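Local coordinates for protein xyloglucan-specific endo-beta-1,4-glucanase BoGH9A (Bacteroides ovatus, PDB 6DHT) that hydrolyses internal beta-1,4-glucosidic linkages in the backbone of xyloglucan, releasing xyloglucan oligosaccharides, at residues T266-R280 and A338-S352. Numbering follows the deposited sequence.
With CA (calcium ion), chain C; EDO (1,2-ethanediol), chain I.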
ATOM      1  N   THR A 266     -12.842   1.231 -15.672  1.00 20.08           N
ATOM      2  CA  THR A 266     -11.974   0.807 -14.570  1.00 20.60           C
ATOM      3  C   THR A 266     -12.493   1.336 -13.224  1.00 25.38           C
ATOM      4  O   THR A 266     -12.490   0.625 -12.226  1.00 19.33           O
ATOM      5  CB  THR A 266     -10.544   1.248 -14.815  1.00 20.44           C
ATOM      6  OG1 THR A 266     -10.546   2.620 -15.227  1.00 20.72           O
ATOM      7  CG2 THR A 266      -9.917   0.399 -15.894  1.00 18.94           C
ATOM      8  N   ALA A 267     -12.970   2.569 -13.187  1.00 19.14           N
ATOM      9  CA  ALA A 267     -13.619   3.059 -11.972  1.00 18.47           C
ATOM     10  C   ALA A 267     -14.808   2.199 -11.578  1.00 20.79           C
ATOM     11  O   ALA A 267     -14.988   1.840 -10.406  1.00 19.34           O
ATOM     12  CB  ALA A 267     -14.039   4.517 -12.131  1.00 21.50           C
ATOM     13  N   ALA A 268     -15.652   1.890 -12.559  1.00 18.61           N
ATOM     14  CA  ALA A 268     -16.819   1.090 -12.301  1.00 18.07           C
ATOM     15  C   ALA A 268     -16.442  -0.289 -11.765  1.00 16.60           C
ATOM     16  O   ALA A 268     -17.062  -0.773 -10.833  1.00 17.79           O
ATOM     17  CB  ALA A 268     -17.652   0.955 -13.562  1.00 21.52           C
ATOM     18  N   LEU A 269     -15.430  -0.895 -12.373  1.00 19.57           N
ATOM     19  CA  LEU A 269     -15.027  -2.240 -11.960  1.00 19.20           C
ATOM     20  C   LEU A 269     -14.302  -2.271 -10.605  1.00 19.29           C
ATOM     21  O   LEU A 269     -14.566  -3.150  -9.793  1.00 18.13           O
ATOM     22  CB  LEU A 269     -14.185  -2.901 -13.035  1.00 19.50           C
ATOM     23  CG  LEU A 269     -14.990  -3.244 -14.291  1.00 18.47           C
ATOM     24  CD1 LEU A 269     -14.069  -3.624 -15.395  1.00 18.56           C
ATOM     25  CD2 LEU A 269     -15.964  -4.366 -14.005  1.00 18.74           C
ATOM     26  N   ASP A 270     -13.391  -1.331 -10.367  1.00 18.80           N
ATOM     27  CA  ASP A 270     -12.711  -1.303  -9.063  1.00 15.99           C
ATOM     28  C   ASP A 270     -13.731  -0.978  -7.962  1.00 16.27           C
ATOM     29  O   ASP A 270     -13.694  -1.543  -6.870  1.00 17.92           O
ATOM     30  CB  ASP A 270     -11.601  -0.283  -9.065  1.00 16.13           C
ATOM     31  CG  ASP A 270     -10.420  -0.708  -9.910  1.00 16.97           C
ATOM     32  OD1 ASP A 270     -10.242  -1.923 -10.120  1.00 19.33           O
ATOM     33  OD2 ASP A 270      -9.658   0.170 -10.398  1.00 16.48           O
ATOM     34  N   PHE A 271     -14.703  -0.106  -8.262  1.00 15.15           N
ATOM     35  CA  PHE A 271     -15.830   0.130  -7.372  1.00 14.81           C
ATOM     36  C   PHE A 271     -16.628  -1.171  -7.127  1.00 16.73           C
ATOM     37  O   PHE A 271     -16.952  -1.523  -5.988  1.00 14.41           O
ATOM     38  CB  PHE A 271     -16.742   1.218  -8.000  1.00 16.24           C
ATOM     39  CG  PHE A 271     -18.003   1.513  -7.241  1.00 18.92           C
ATOM     40  CD1 PHE A 271     -19.079   0.680  -7.374  1.00 15.43           C
ATOM     41  CD2 PHE A 271     -18.138   2.642  -6.457  1.00 17.35           C
ATOM     42  CE1 PHE A 271     -20.274   0.936  -6.726  1.00 17.72           C
ATOM     43  CE2 PHE A 271     -19.321   2.915  -5.791  1.00 19.97           C
ATOM     44  CZ  PHE A 271     -20.409   2.063  -5.932  1.00 19.17           C
ATOM     45  N   ALA A 272     -16.950  -1.886  -8.204  1.00 17.15           N
ATOM     46  CA  ALA A 272     -17.739  -3.105  -8.080  1.00 17.34           C
ATOM     47  C   ALA A 272     -17.008  -4.141  -7.237  1.00 15.95           C
ATOM     48  O   ALA A 272     -17.590  -4.743  -6.351  1.00 15.11           O
ATOM     49  CB  ALA A 272     -18.068  -3.654  -9.448  1.00 17.34           C
ATOM     50  N   ALA A 273     -15.718  -4.311  -7.501  1.00 14.87           N
ATOM     51  CA  ALA A 273     -14.930  -5.324  -6.797  1.00 15.73           C
ATOM     52  C   ALA A 273     -14.866  -5.005  -5.314  1.00 14.05           C
ATOM     53  O   ALA A 273     -15.109  -5.859  -4.476  1.00 14.99           O
ATOM     54  CB  ALA A 273     -13.550  -5.401  -7.382  1.00 16.16           C
ATOM     55  N   VAL A 274     -14.501  -3.769  -4.980  1.00 14.35           N
ATOM     56  CA  VAL A 274     -14.327  -3.415  -3.581  1.00 13.59           C
ATOM     57  C   VAL A 274     -15.651  -3.358  -2.838  1.00 13.18           C
ATOM     58  O   VAL A 274     -15.723  -3.668  -1.666  1.00 13.44           O
ATOM     59  CB  VAL A 274     -13.489  -2.128  -3.436  1.00 15.50           C
ATOM     60  CG1 VAL A 274     -14.300  -0.878  -3.656  1.00 14.76           C
ATOM     61  CG2 VAL A 274     -12.802  -2.077  -2.076  1.00 15.38           C
ATOM     62  N   MET A 275     -16.722  -3.007  -3.539  1.00 13.92           N
ATOM     63  CA  MET A 275     -18.024  -2.982  -2.883  1.00 15.84           C
ATOM     64  C   MET A 275     -18.550  -4.409  -2.629  1.00 12.61           C
ATOM     65  O   MET A 275     -19.060  -4.683  -1.556  1.00 14.79           O
ATOM     66  CB  MET A 275     -19.011  -2.122  -3.694  1.00 14.54           C
ATOM     67  CG  MET A 275     -18.692  -0.638  -3.604  1.00 16.39           C
ATOM     68  SD  MET A 275     -18.932  -0.035  -1.947  1.00 17.48           S
ATOM     69  CE  MET A 275     -18.234   1.603  -2.104  1.00 16.27           C
ATOM     70  N   ALA A 276     -18.347  -5.291  -3.594  1.00 14.10           N
ATOM     71  CA  ALA A 276     -18.694  -6.700  -3.403  1.00 15.69           C
ATOM     72  C   ALA A 276     -17.867  -7.315  -2.249  1.00 14.95           C
ATOM     73  O   ALA A 276     -18.407  -8.015  -1.382  1.00 15.39           O
ATOM     74  CB  ALA A 276     -18.484  -7.455  -4.689  1.00 17.46           C
ATOM     75  N   GLN A 277     -16.555  -7.059  -2.252  1.00 14.68           N
ATOM     76  CA  GLN A 277     -15.687  -7.475  -1.159  1.00 14.13           C
ATOM     77  C   GLN A 277     -16.200  -6.927   0.175  1.00 13.56           C
ATOM     78  O   GLN A 277     -16.360  -7.651   1.146  1.00 14.06           O
ATOM     79  CB  GLN A 277     -14.275  -6.941  -1.429  1.00 13.58           C
ATOM     80  CG  GLN A 277     -13.163  -7.444  -0.499  1.00 13.57           C
ATOM     81  CD  GLN A 277     -11.886  -6.644  -0.653  1.00 14.70           C
ATOM     82  OE1 GLN A 277     -11.900  -5.417  -0.630  1.00 14.45           O
ATOM     83  NE2 GLN A 277     -10.788  -7.337  -0.826  1.00 15.42           N
ATOM     84  N   SER A 278     -16.401  -5.604   0.222  1.00 13.87           N
ATOM     85  CA  SER A 278     -16.832  -4.946   1.453  1.00 12.75           C
ATOM     86  C   SER A 278     -18.178  -5.469   1.976  1.00 15.73           C
ATOM     87  O   SER A 278     -18.401  -5.508   3.185  1.00 16.12           O
ATOM     88  CB  SER A 278     -16.892  -3.430   1.257  1.00 12.86           C
ATOM     89  OG  SER A 278     -15.603  -2.943   0.883  1.00 14.77           O
ATOM     90  N   SER A 279     -19.072  -5.827   1.058  1.00 18.08           N
ATOM     91  CA  SER A 279     -20.373  -6.356   1.443  1.00 18.51           C
ATOM     92  C   SER A 279     -20.195  -7.535   2.395  1.00 18.20           C
ATOM     93  O   SER A 279     -20.877  -7.624   3.415  1.00 19.42           O
ATOM     94  CB  SER A 279     -21.152  -6.787   0.208  1.00 19.44           C
ATOM     95  OG  SER A 279     -22.446  -7.197   0.606  1.00 23.49           O
ATOM     96  N   ARG A 280     -19.262  -8.432   2.080  1.00 17.06           N
ATOM     97  CA  ARG A 280     -19.019  -9.592   2.932  1.00 17.09           C
ATOM     98  C   ARG A 280     -18.405  -9.193   4.262  1.00 15.68           C
ATOM     99  O   ARG A 280     -18.777  -9.691   5.326  1.00 19.35           O
ATOM    100  CB  ARG A 280     -18.083 -10.593   2.245  1.00 16.94           C
ATOM    101  CG  ARG A 280     -18.550 -11.082   0.909  1.00 18.79           C
ATOM    102  CD  ARG A 280     -17.710 -12.266   0.405  1.00 18.48           C
ATOM    103  NE  ARG A 280     -16.269 -12.019   0.357  1.00 17.63           N
ATOM    104  CZ  ARG A 280     -15.620 -11.489  -0.681  1.00 19.30           C
ATOM    105  NH1 ARG A 280     -16.284 -11.135  -1.766  1.00 18.19           N
ATOM    106  NH2 ARG A 280     -14.303 -11.301  -0.620  1.00 18.64           N
ATOM    107  N   ALA A 338      -8.565  -3.518 -19.282  1.00 23.55           N
ATOM    108  CA  ALA A 338      -9.530  -3.705 -18.204  1.00 21.94           C
ATOM    109  C   ALA A 338      -9.794  -5.180 -17.847  1.00 20.99           C
ATOM    110  O   ALA A 338     -10.635  -5.476 -16.991  1.00 22.02           O
ATOM    111  CB  ALA A 338     -10.833  -3.009 -18.558  1.00 24.20           C
ATOM    112  N   ASP A 339      -9.096  -6.108 -18.493  1.00 21.03           N
ATOM    113  CA  ASP A 339      -9.361  -7.531 -18.229  1.00 22.51           C
ATOM    114  C   ASP A 339      -9.159  -7.868 -16.755  1.00 19.54           C
ATOM    115  O   ASP A 339      -9.944  -8.630 -16.171  1.00 20.00           O
ATOM    116  CB  ASP A 339      -8.452  -8.444 -19.062  1.00 24.38           C
ATOM    117  CG  ASP A 339      -8.908  -8.580 -20.515  1.00 33.55           C
ATOM    118  OD1 ASP A 339      -9.998  -8.080 -20.863  1.00 31.76           O
ATOM    119  OD2 ASP A 339      -8.173  -9.213 -21.303  1.00 34.37           O
ATOM    120  N   ASP A 340      -8.106  -7.305 -16.163  1.00 20.21           N
ATOM    121  CA  ASP A 340      -7.779  -7.623 -14.767  1.00 17.85           C
ATOM    122  C   ASP A 340      -8.810  -7.077 -13.787  1.00 18.16           C
ATOM    123  O   ASP A 340      -9.125  -7.719 -12.778  1.00 17.41           O
ATOM    124  CB  ASP A 340      -6.372  -7.144 -14.396  1.00 17.63           C
ATOM    125  CG  ASP A 340      -6.108  -5.693 -14.785  1.00 21.17           C
ATOM    126  OD1 ASP A 340      -5.993  -5.398 -15.997  1.00 21.57           O
ATOM    127  OD2 ASP A 340      -5.975  -4.834 -13.883  1.00 20.13           O
ATOM    128  N   GLU A 341      -9.372  -5.908 -14.087  1.00 17.91           N
ATOM    129  CA  GLU A 341     -10.424  -5.335 -13.265  1.00 17.58           C
ATOM    130  C   GLU A 341     -11.716  -6.166 -13.435  1.00 17.89           C
ATOM    131  O   GLU A 341     -12.448  -6.386 -12.477  1.00 17.42           O
ATOM    132  CB  GLU A 341     -10.646  -3.849 -13.612  1.00 18.55           C
ATOM    133  CG  GLU A 341      -9.515  -2.892 -13.154  1.00 17.03           C
ATOM    134  CD  GLU A 341      -8.314  -2.851 -14.081  1.00 19.13           C
ATOM    135  OE1 GLU A 341      -8.331  -3.502 -15.150  1.00 20.28           O
ATOM    136  OE2 GLU A 341      -7.319  -2.162 -13.743  1.00 19.04           O
ATOM    137  N   PHE A 342     -12.004  -6.610 -14.659  1.00 19.00           N
ATOM    138  CA  PHE A 342     -13.128  -7.520 -14.864  1.00 18.06           C
ATOM    139  C   PHE A 342     -12.913  -8.809 -14.050  1.00 15.89           C
ATOM    140  O   PHE A 342     -13.824  -9.285 -13.374  1.00 17.54           O
ATOM    141  CB  PHE A 342     -13.314  -7.840 -16.361  1.00 20.08           C
ATOM    142  CG  PHE A 342     -14.213  -6.866 -17.097  1.00 19.78           C
ATOM    143  CD1 PHE A 342     -15.561  -6.822 -16.820  1.00 22.63           C
ATOM    144  CD2 PHE A 342     -13.696  -6.018 -18.046  1.00 21.32           C
ATOM    145  CE1 PHE A 342     -16.396  -5.949 -17.486  1.00 23.94           C
ATOM    146  CE2 PHE A 342     -14.533  -5.135 -18.730  1.00 21.03           C
ATOM    147  CZ  PHE A 342     -15.886  -5.109 -18.432  1.00 22.22           C
ATOM    148  N   PHE A 343     -11.683  -9.324 -14.060  1.00 17.44           N
ATOM    149  CA  PHE A 343     -11.394 -10.558 -13.318  1.00 18.97           C
ATOM    150  C   PHE A 343     -11.602 -10.375 -11.830  1.00 15.49           C
ATOM    151  O   PHE A 343     -12.246 -11.188 -11.163  1.00 15.93           O
ATOM    152  CB  PHE A 343      -9.974 -11.030 -13.578  1.00 19.22           C
ATOM    153  CG  PHE A 343      -9.577 -12.217 -12.760  1.00 17.55           C
ATOM    154  CD1 PHE A 343     -10.111 -13.452 -13.050  1.00 19.84           C
ATOM    155  CD2 PHE A 343      -8.660 -12.115 -11.720  1.00 18.01           C
ATOM    156  CE1 PHE A 343      -9.759 -14.559 -12.326  1.00 17.38           C
ATOM    157  CE2 PHE A 343      -8.307 -13.223 -10.993  1.00 17.08           C
ATOM    158  CZ  PHE A 343      -8.854 -14.453 -11.294  1.00 16.93           C
ATOM    159  N   TRP A 344     -11.048  -9.293 -11.296  1.00 15.88           N
ATOM    160  CA  TRP A 344     -11.171  -9.036  -9.862  1.00 15.37           C
ATOM    161  C   TRP A 344     -12.642  -8.808  -9.472  1.00 13.98           C
ATOM    162  O   TRP A 344     -13.159  -9.444  -8.541  1.00 14.58           O
ATOM    163  CB  TRP A 344     -10.247  -7.872  -9.427  1.00 14.40           C
ATOM    164  CG  TRP A 344     -10.392  -7.524  -7.986  1.00 12.58           C
ATOM    165  CD1 TRP A 344     -10.635  -8.376  -6.957  1.00 16.64           C
ATOM    166  CD2 TRP A 344     -10.365  -6.207  -7.416  1.00 13.17           C
ATOM    167  NE1 TRP A 344     -10.767  -7.684  -5.771  1.00 13.77           N
ATOM    168  CE2 TRP A 344     -10.576  -6.351  -6.024  1.00 13.41           C
ATOM    169  CE3 TRP A 344     -10.148  -4.928  -7.938  1.00 15.20           C
ATOM    170  CZ2 TRP A 344     -10.625  -5.262  -5.157  1.00 12.89           C
ATOM    171  CZ3 TRP A 344     -10.187  -3.840  -7.062  1.00 15.56           C
ATOM    172  CH2 TRP A 344     -10.418  -4.024  -5.688  1.00 15.06           C
ATOM    173  N   ALA A 345     -13.336  -7.946 -10.208  1.00 16.03           N
ATOM    174  CA  ALA A 345     -14.739  -7.705  -9.922  1.00 16.28           C
ATOM    175  C   ALA A 345     -15.635  -8.943 -10.037  1.00 13.19           C
ATOM    176  O   ALA A 345     -16.442  -9.189  -9.170  1.00 15.32           O
ATOM    177  CB  ALA A 345     -15.293  -6.593 -10.824  1.00 17.19           C
ATOM    178  N   ALA A 346     -15.475  -9.697 -11.120  1.00 16.23           N
ATOM    179  CA  ALA A 346     -16.308 -10.884 -11.311  1.00 17.68           C
ATOM    180  C   ALA A 346     -16.012 -11.874 -10.195  1.00 16.44           C
ATOM    181  O   ALA A 346     -16.934 -12.507  -9.676  1.00 17.17           O
ATOM    182  CB  ALA A 346     -16.044 -11.485 -12.665  1.00 18.78           C
ATOM    183  N   SER A 347     -14.734 -12.014  -9.821  1.00 14.86           N
ATOM    184  CA  SER A 347     -14.365 -12.930  -8.726  1.00 15.19           C
ATOM    185  C   SER A 347     -15.035 -12.527  -7.412  1.00 15.70           C
ATOM    186  O   SER A 347     -15.667 -13.347  -6.752  1.00 16.09           O
ATOM    187  CB  SER A 347     -12.851 -13.011  -8.553  1.00 14.58           C
ATOM    188  OG  SER A 347     -12.246 -13.606  -9.677  1.00 16.09           O
ATOM    189  N   GLU A 348     -14.950 -11.247  -7.049  1.00 15.88           N
ATOM    190  CA  GLU A 348     -15.584 -10.795  -5.832  1.00 14.28           C
ATOM    191  C   GLU A 348     -17.092 -11.000  -5.885  1.00 15.27           C
ATOM    192  O   GLU A 348     -17.681 -11.355  -4.891  1.00 14.68           O
ATOM    193  CB  GLU A 348     -15.245  -9.318  -5.564  1.00 15.60           C
ATOM    194  CG  GLU A 348     -13.777  -9.020  -5.306  1.00 14.73           C
ATOM    195  CD  GLU A 348     -13.279  -9.509  -3.933  1.00 18.05           C
ATOM    196  OE1 GLU A 348     -14.041 -10.139  -3.143  1.00 18.07           O
ATOM    197  OE2 GLU A 348     -12.083  -9.255  -3.643  1.00 16.88           O
ATOM    198  N   LEU A 349     -17.702 -10.682  -7.027  1.00 16.40           N
ATOM    199  CA  LEU A 349     -19.145 -10.848  -7.142  1.00 18.35           C
ATOM    200  C   LEU A 349     -19.551 -12.315  -7.055  1.00 17.39           C
ATOM    201  O   LEU A 349     -20.546 -12.638  -6.434  1.00 17.93           O
ATOM    202  CB  LEU A 349     -19.667 -10.192  -8.421  1.00 17.40           C
ATOM    203  CG  LEU A 349     -19.840  -8.673  -8.229  1.00 17.68           C
ATOM    204  CD1 LEU A 349     -19.870  -7.929  -9.548  1.00 21.90           C
ATOM    205  CD2 LEU A 349     -21.061  -8.337  -7.366  1.00 20.28           C
ATOM    206  N   TYR A 350     -18.750 -13.193  -7.639  1.00 15.56           N
ATOM    207  CA  TYR A 350     -18.990 -14.624  -7.473  1.00 15.70           C
ATOM    208  C   TYR A 350     -18.944 -15.034  -5.998  1.00 17.67           C
ATOM    209  O   TYR A 350     -19.811 -15.780  -5.519  1.00 18.15           O
ATOM    210  CB  TYR A 350     -17.986 -15.439  -8.266  1.00 16.83           C
ATOM    211  CG  TYR A 350     -18.127 -16.953  -8.134  1.00 16.71           C
ATOM    212  CD1 TYR A 350     -19.365 -17.577  -8.286  1.00 17.95           C
ATOM    213  CD2 TYR A 350     -17.023 -17.759  -7.895  1.00 17.92           C
ATOM    214  CE1 TYR A 350     -19.495 -18.960  -8.186  1.00 18.89           C
ATOM    215  CE2 TYR A 350     -17.143 -19.134  -7.817  1.00 17.59           C
ATOM    216  CZ  TYR A 350     -18.382 -19.729  -7.956  1.00 20.81           C
ATOM    217  OH  TYR A 350     -18.503 -21.102  -7.870  1.00 20.33           O
ATOM    218  N   PHE A 351     -17.933 -14.585  -5.260  1.00 16.44           N
ATOM    219  CA  PHE A 351     -17.828 -15.003  -3.863  1.00 14.83           C
ATOM    220  C   PHE A 351     -18.883 -14.365  -2.969  1.00 17.47           C
ATOM    221  O   PHE A 351     -19.328 -14.976  -2.002  1.00 21.93           O
ATOM    222  CB  PHE A 351     -16.403 -14.784  -3.329  1.00 16.54           C
ATOM    223  CG  PHE A 351     -15.398 -15.701  -3.982  1.00 16.93           C
ATOM    224  CD1 PHE A 351     -15.587 -17.085  -3.954  1.00 17.44           C
ATOM    225  CD2 PHE A 351     -14.303 -15.200  -4.648  1.00 20.56           C
ATOM    226  CE1 PHE A 351     -14.705 -17.924  -4.581  1.00 20.78           C
ATOM    227  CE2 PHE A 351     -13.407 -16.041  -5.277  1.00 19.29           C
ATOM    228  CZ  PHE A 351     -13.603 -17.409  -5.236  1.00 19.47           C
ATOM    229  N   SER A 352     -19.348 -13.175  -3.322  1.00 17.12           N
ATOM    230  CA  SER A 352     -20.402 -12.542  -2.538  1.00 17.23           C
ATOM    231  C   SER A 352     -21.834 -13.006  -2.869  1.00 19.78           C
ATOM    232  O   SER A 352     -22.689 -12.944  -2.002  1.00 23.36           O
ATOM    233  CB  SER A 352     -20.345 -11.034  -2.684  1.00 20.18           C
ATOM    234  OG  SER A 352     -19.085 -10.557  -2.199  1.00 19.48           O
TER
HETATM  235 CA    CA C 602      -5.935  -2.978 -15.662  1.00 19.51          CA
HETATM  236  C1  EDO I 608     -15.382 -11.456   6.755  1.00 39.54           C
HETATM  237  O1  EDO I 608     -16.179 -11.801   5.610  1.00 39.60           O
HETATM  238  C2  EDO I 608     -14.201 -12.415   6.804  1.00 41.33           C
HETATM  239  O2  EDO I 608     -13.729 -12.657   5.471  1.00 38.70           O
HETATM  240  O   HOH W   1      -7.580  -0.420 -11.856  1.00 19.08           O
HETATM  241  O   HOH W   2     -11.174 -10.272  -1.536  1.00 17.33           O
HETATM  242  O   HOH W   3      -3.901  -2.923 -17.051  1.00 26.14           O
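Arg280 and Glu348 illustrate how a buried carboxylate between two helices can be satisfied at both oxygens. The guanidinium lies nearly coplanar with the carboxylate and grips one oxygen end-on: Arg280 NH1 and NH2 each stand 2.8 Å from Glu348 OE1, forming a salt bridge. Glu348 OE2 accepts on its anti lone pair from Trp344 NE1 (3.0 Å) and also from a water that accepts a hydrogen bond from Gln277 NE2; Gln277 OE1 is hydrogen-bonded to Gln187 NE2. A bend at chi2 (-72°) turns the Glu348 carboxylate toward Arg280, its chain a knob among Ala273, Ala276, Gln277 and Arg280. Arg280 NH1 also donates to Ser352 OG (2.9 Å), which lies 2.8 Å from Ala276 O. Were Arg280 replaced by alanine, Glu348 OE1 would probably lose its charged mate and Ser352 OG this donor. Small residues allow close approach: the segment axes come within 7.8 Å at 26°, and Ala273 CB makes a CH-pi contact over the Trp344 six-membered ring. Near the other end, a water sits between Asp270 OD2 and Glu341 OE2, and Glu341 binds calcium with Asp340. In the (alpha/alpha)6 barrel of this family 9 domain, helix 176-192 flanks Asp270 and Gln277, while helix 292-309 touches Leu269 and Leu349.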